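Local coordinates for protein Pyrimidine/purine nucleoside phosphorylase (Acinetobacter sp. ADP1, PDB 3HQX) that probably catalyses the phosphorolysis of diverse purine and pyrimidine nucleosides, releasing the free base and ribose 1-phosphate, as a cupin-fold enzyme, at residues A7-V12 and H29-E34; I63-C68 and V102-C107. One frame throughout, in Å; residues are numbered along the deposited sequence.

Contact 1. Residues A7-V12 and H29-E34; sequences AQFDHV and HTVQFE
V12 and F33 bring the two backbones to their nearest approach, CA to CA 5.0 Å, where the chain has just turned a corner at H11, and the carbonyl of Q32 meets V12 through a CA-H...O contact. The edge of the F33 ring points at a face of F9 in a T-shaped pair, planes at 88°, with F33 CZ 3.6 Å from F9 CD1. V12 lies alongside F33, and its CG1 sits over one face of that ring in a CH-pi contact, 3.8 Å from the centroid; CG1 is placed there by standing anti to the carbonyl carbon (chi1 -64°). V31 adds its CG1, 3.7 Å from V12 CB. In this cupin fold the N-terminal strand 8-10 pairs antiparallel with a strand of the second subunit, carrying the sheet across the interface, and the aromatic pair lies beside that interface: K39 forms a cation-pi pair with F33, and K16 of the second subunit one with F9. At the outer end a water bridges the backbones, donating to H11 O and accepting from E34 N at 2.9 Å, while the extended E34 side chain brings OE2 to 3.6 Å from H11 CB.

Contact 2. Residues I63-C68 and V102-C107; sequences IISGEC and VLDYVC
A classic beta bulge sets two residues, I64 and S65, against D104 alone in the antiparallel pairing of 63-68 with 102-107, placed in this cupin fold where the chain turns from one sheet to the other. Backbone hydrogen bonds define it: D104 O accepts from I64 N at 2.9 Å, with the donor above the carbonyl plane, and more weakly from S65 N at 3.3 Å, while D104 N returns a bond to S65 O. The same S65 oxygen also receives a CA-H...O contact from L103. Among the apolar contacts, L103, with CG anti to the backbone N (chi1 -173°), reaches across so that CD1 meets I63 CG2 at 3.8 Å and CD2 meets C68 CB at 3.9 Å; farther along, I64 CG1 lies against V106 CG2. D104 OD2 merely packs on S65 CB, at 3.5 Å; the carboxylate itself is bound by the second subunit, through a salt bridge to its K17 and a hydrogen bond to its S18. Two waters extend the pairing: one accepts from E67 N and lies 2.9 Å from V102 O, and the other lies 3.0 Å from S65 OG and donates to V102 O at 2.7 Å.

Contact 1 lies toward the periphery, about 15 Å from its centre to the chain centre, and mixes buried aromatic and aliphatic groups with an exposed, water-bridged end; contact 2, whose centre is about 7 Å from that of the chain, has mainly buried members and is tied by direct backbone hydrogen bonds, which contact 1 lacks between its segments. Both reach the same sheet, through strands 26-32 and 103-109, and contact 2 also leads into the other sheet through 67-72. Their centres are about 17 Å apart, yet they touch where F9 CZ packs against V106 CG2 at 3.8 Å. Each also meets the second subunit, by strand pairing in contact 1 and by the carboxylate of D104 in contact 2.

Contact 1. Residues A7-V12 and H29-E34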
loop_
_atom_site.group_PDB
_atom_site.type_symbol
_atom_site.label_atom_id
_atom_site.label_comp_id
_atom_site.label_asym_id
_atom_site.label_seq_id
_atom_site.Cartn_x
_atom_site.Cartn_y
_atom_site.Cartn_z
ATOM N N ALA A 7 15.953 1.032 5.043
ATOM C CA ALA A 7 14.573 0.973 5.461
ATOM C C ALA A 7 13.700 1.931 4.627
ATOM O O ALA A 7 12.495 1.951 4.842
ATOM C CB ALA A 7 14.447 1.289 6.958
ATOM N N GLN A 8 14.311 2.711 3.745
ATOM C CA GLN A 8 13.537 3.712 2.998
ATOM C C GLN A 8 14.130 3.924 1.633
ATOM O O GLN A 8 15.291 3.632 1.400
ATOM C CB GLN A 8 13.482 5.047 3.748
ATOM C CG GLN A 8 14.822 5.737 3.887
ATOM C CD GLN A 8 14.836 6.747 5.003
ATOM O OE1 GLN A 8 14.376 6.461 6.118
ATOM N NE2 GLN A 8 15.362 7.932 4.733
ATOM N N PHE A 9 13.318 4.480 0.747
ATOM C CA PHE A 9 13.794 5.032 -0.524
ATOM C C PHE A 9 13.875 6.536 -0.387
ATOM O O PHE A 9 12.974 7.110 0.155
ATOM C CB PHE A 9 12.781 4.725 -1.657
ATOM C CG PHE A 9 12.723 3.248 -2.056
ATOM C CD1 PHE A 9 13.851 2.567 -2.401
ATOM C CD2 PHE A 9 11.510 2.590 -2.114
ATOM C CE1 PHE A 9 13.794 1.187 -2.758
ATOM C CE2 PHE A 9 11.440 1.221 -2.488
ATOM C CZ PHE A 9 12.578 0.561 -2.800
ATOM N N ASP A 10 14.952 7.135 -0.860
ATOM C CA ASP A 10 15.111 8.583 -0.802
ATOM C C ASP A 10 15.118 9.165 -2.223
ATOM O O ASP A 10 15.583 8.504 -3.161
ATOM C CB ASP A 10 16.440 8.895 -0.157
ATOM C CG ASP A 10 16.443 8.615 1.308
ATOM O OD1 ASP A 10 15.400 8.903 1.944
ATOM O OD2 ASP A 10 17.490 8.124 1.782
ATOM N N HIS A 11 14.656 10.407 -2.366
ATOM C CA HIS A 11 14.704 11.131 -3.635
ATOM C C HIS A 11 13.934 10.430 -4.737
ATOM O O HIS A 11 14.402 10.323 -5.898
ATOM C CB HIS A 11 16.168 11.288 -4.064
ATOM C CG HIS A 11 17.024 11.899 -3.010
ATOM N ND1 HIS A 11 16.789 13.162 -2.523
ATOM C CD2 HIS A 11 18.089 11.422 -2.327
ATOM C CE1 HIS A 11 17.678 13.445 -1.588
ATOM N NE2 HIS A 11 18.476 12.402 -1.444
ATOM N N VAL A 12 12.746 9.961 -4.387
ATOM C CA VAL A 12 11.921 9.223 -5.362
ATOM C C VAL A 12 10.607 9.981 -5.685
ATOM O O VAL A 12 10.147 10.842 -4.944
ATOM C CB VAL A 12 11.647 7.773 -4.944
ATOM C CG1 VAL A 12 12.902 6.969 -4.890
ATOM C CG2 VAL A 12 10.803 7.736 -3.594
ATOM N N HIS A 29 2.307 0.233 -4.926
ATOM C CA HIS A 29 2.521 1.526 -5.614
ATOM C C HIS A 29 3.827 1.488 -6.392
ATOM O O HIS A 29 4.763 0.748 -6.046
ATOM C CB HIS A 29 2.612 2.655 -4.626
ATOM C CG HIS A 29 1.306 2.955 -3.923
ATOM N ND1 HIS A 29 0.902 2.234 -2.828
ATOM C CD2 HIS A 29 0.357 3.903 -4.125
ATOM C CE1 HIS A 29 -0.260 2.718 -2.394
ATOM N NE2 HIS A 29 -0.618 3.728 -3.166
ATOM N N THR A 30 3.832 2.279 -7.451
ATOM C CA THR A 30 5.003 2.468 -8.281
ATOM C C THR A 30 5.865 3.542 -7.699
ATOM O O THR A 30 5.411 4.626 -7.396
ATOM C CB THR A 30 4.617 2.866 -9.684
ATOM O OG1 THR A 30 3.829 1.799 -10.237
ATOM C CG2 THR A 30 5.851 3.094 -10.560
ATOM N N VAL A 31 7.168 3.240 -7.656
ATOM C CA VAL A 31 8.214 4.172 -7.190
ATOM C C VAL A 31 9.230 4.374 -8.345
ATOM O O VAL A 31 9.672 3.409 -8.944
ATOM C CB VAL A 31 8.950 3.600 -5.971
ATOM C CG1 VAL A 31 10.059 4.504 -5.554
ATOM C CG2 VAL A 31 7.977 3.380 -4.814
ATOM N N GLN A 32 9.517 5.622 -8.671
ATOM C CA GLN A 32 10.399 5.977 -9.793
ATOM C C GLN A 32 11.586 6.767 -9.281
ATOM O O GLN A 32 11.477 7.692 -8.471
ATOM C CB GLN A 32 9.665 6.813 -10.839
ATOM C CG GLN A 32 8.504 6.038 -11.396
ATOM C CD GLN A 32 7.491 6.835 -12.209
ATOM O OE1 GLN A 32 7.117 7.979 -11.882
ATOM N NE2 GLN A 32 6.990 6.191 -13.279
ATOM N N PHE A 33 12.753 6.363 -9.747
ATOM C CA PHE A 33 14.007 6.892 -9.265
ATOM C C PHE A 33 14.559 7.980 -10.202
ATOM O O PHE A 33 14.072 8.124 -11.320
ATOM C CB PHE A 33 15.005 5.715 -9.064
ATOM C CG PHE A 33 14.594 4.786 -7.972
ATOM C CD1 PHE A 33 15.129 4.934 -6.734
ATOM C CD2 PHE A 33 13.591 3.875 -8.152
ATOM C CE1 PHE A 33 14.717 4.179 -5.736
ATOM C CE2 PHE A 33 13.176 3.105 -7.122
ATOM C CZ PHE A 33 13.771 3.253 -5.922
ATOM N N GLU A 34 15.518 8.780 -9.706
ATOM C CA GLU A 34 16.107 9.896 -10.396
ATOM C C GLU A 34 16.739 9.492 -11.731
ATOM O O GLU A 34 16.720 10.270 -12.656
ATOM C CB GLU A 34 17.141 10.639 -9.526
ATOM C CG GLU A 34 16.481 11.600 -8.498
ATOM C CD GLU A 34 17.486 12.417 -7.660
ATOM O OE1 GLU A 34 18.727 12.192 -7.756
ATOM O OE2 GLU A 34 17.018 13.297 -6.891
HETATM O O HOH W 1 16.179 8.455 -6.861
#

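Contact 2. Residues I63-C68 and V102-C107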
loop_
_atom_site.group_PDB
_atom_site.type_symbol
_atom_site.label_atom_id
_atom_site.label_comp_id
_atom_site.label_asym_id
_atom_site.label_seq_id
_atom_site.Cartn_x
_atom_site.Cartn_y
_atom_site.Cartn_z
ATOM N N ILE A 63 12.150 -9.392 -0.131
ATOM C CA ILE A 63 11.256 -9.378 1.007
ATOM C C ILE A 63 11.782 -8.349 1.995
ATOM O O ILE A 63 12.906 -8.445 2.480
ATOM C CB ILE A 63 11.123 -10.767 1.665
ATOM C CG1 ILE A 63 10.643 -11.866 0.660
ATOM C CG2 ILE A 63 10.133 -10.710 2.836
ATOM C CD1 ILE A 63 9.473 -11.440 -0.255
ATOM N N ILE A 64 10.918 -7.422 2.334
ATOM C CA ILE A 64 11.181 -6.344 3.287
ATOM C C ILE A 64 10.738 -6.750 4.736
ATOM O O ILE A 64 11.427 -6.407 5.707
ATOM C CB ILE A 64 10.480 -5.002 2.842
ATOM C CG1 ILE A 64 11.026 -4.465 1.517
ATOM C CG2 ILE A 64 10.565 -3.947 3.976
ATOM C CD1 ILE A 64 12.523 -4.336 1.414
ATOM N N SER A 65 9.582 -7.434 4.835
ATOM C CA SER A 65 9.030 -7.915 6.080
ATOM C C SER A 65 8.194 -9.153 5.858
ATOM O O SER A 65 7.417 -9.207 4.899
ATOM C CB SER A 65 8.195 -6.833 6.709
ATOM O OG SER A 65 7.675 -7.241 7.995
ATOM N N GLY A 66 8.342 -10.142 6.739
ATOM C CA GLY A 66 7.510 -11.330 6.655
ATOM C C GLY A 66 8.229 -12.529 6.117
ATOM O O GLY A 66 9.480 -12.602 6.057
ATOM N N GLU A 67 7.406 -13.487 5.760
ATOM C CA GLU A 67 7.824 -14.840 5.390
ATOM C C GLU A 67 6.887 -15.293 4.299
ATOM O O GLU A 67 5.657 -15.127 4.437
ATOM C CB GLU A 67 7.664 -15.793 6.580
ATOM C CG GLU A 67 7.899 -17.275 6.247
ATOM C CD GLU A 67 7.844 -18.123 7.447
ATOM O OE1 GLU A 67 8.498 -17.801 8.451
ATOM O OE2 GLU A 67 7.092 -19.123 7.409
ATOM N N CYS A 68 7.433 -15.870 3.227
ATOM C CA CYS A 68 6.559 -16.416 2.159
ATOM C C CYS A 68 7.117 -17.712 1.628
ATOM O O CYS A 68 8.276 -18.022 1.803
ATOM C CB CYS A 68 6.358 -15.414 0.988
ATOM S SG CYS A 68 7.858 -14.922 0.176
ATOM N N VAL A 102 1.183 -10.567 6.990
ATOM C CA VAL A 102 1.513 -9.441 6.103
ATOM C C VAL A 102 2.921 -9.619 5.544
ATOM O O VAL A 102 3.862 -9.898 6.295
ATOM C CB VAL A 102 1.361 -8.084 6.796
ATOM C CG1 VAL A 102 1.881 -6.934 5.917
ATOM C CG2 VAL A 102 -0.138 -7.871 7.166
ATOM N N LEU A 103 3.028 -9.461 4.236
ATOM C CA LEU A 103 4.294 -9.568 3.529
ATOM C C LEU A 103 4.584 -8.264 2.812
ATOM O O LEU A 103 3.813 -7.854 1.920
ATOM C CB LEU A 103 4.240 -10.697 2.476
ATOM C CG LEU A 103 5.542 -11.037 1.777
ATOM C CD1 LEU A 103 6.478 -11.844 2.729
ATOM C CD2 LEU A 103 5.324 -11.682 0.406
ATOM N N ASP A 104 5.667 -7.585 3.201
ATOM C CA ASP A 104 6.082 -6.377 2.478
ATOM C C ASP A 104 7.181 -6.763 1.533
ATOM O O ASP A 104 8.087 -7.507 1.888
ATOM C CB ASP A 104 6.649 -5.321 3.446
ATOM C CG ASP A 104 5.572 -4.751 4.378
ATOM O OD1 ASP A 104 5.014 -3.687 4.049
ATOM O OD2 ASP A 104 5.331 -5.350 5.457
ATOM N N TYR A 105 7.122 -6.223 0.327
ATOM C CA TYR A 105 8.127 -6.520 -0.690
ATOM C C TYR A 105 8.466 -5.298 -1.550
ATOM O O TYR A 105 7.712 -4.305 -1.618
ATOM C CB TYR A 105 7.683 -7.700 -1.579
ATOM C CG TYR A 105 6.528 -7.339 -2.473
ATOM C CD1 TYR A 105 6.746 -6.758 -3.712
ATOM C CD2 TYR A 105 5.221 -7.546 -2.074
ATOM C CE1 TYR A 105 5.706 -6.352 -4.521
ATOM C CE2 TYR A 105 4.156 -7.159 -2.895
ATOM C CZ TYR A 105 4.412 -6.558 -4.091
ATOM O OH TYR A 105 3.321 -6.206 -4.850
ATOM N N VAL A 106 9.649 -5.390 -2.181
ATOM C CA VAL A 106 10.000 -4.496 -3.304
ATOM C C VAL A 106 10.244 -5.394 -4.524
ATOM O O VAL A 106 10.994 -6.393 -4.461
ATOM C CB VAL A 106 11.247 -3.706 -2.982
ATOM C CG1 VAL A 106 11.671 -2.885 -4.213
ATOM C CG2 VAL A 106 10.978 -2.719 -1.815
ATOM N N CYS A 107 9.611 -5.028 -5.633
ATOM C CA CYS A 107 9.836 -5.659 -6.902
ATOM C C CYS A 107 10.755 -4.760 -7.698
ATOM O O CYS A 107 10.413 -3.630 -8.041
ATOM C CB CYS A 107 8.522 -5.907 -7.619
ATOM S SG CYS A 107 8.711 -6.860 -9.123
HETATM O O HOH W 2 5.143 -8.759 8.323
HETATM O O HOH W 3 4.636 -12.647 5.835
#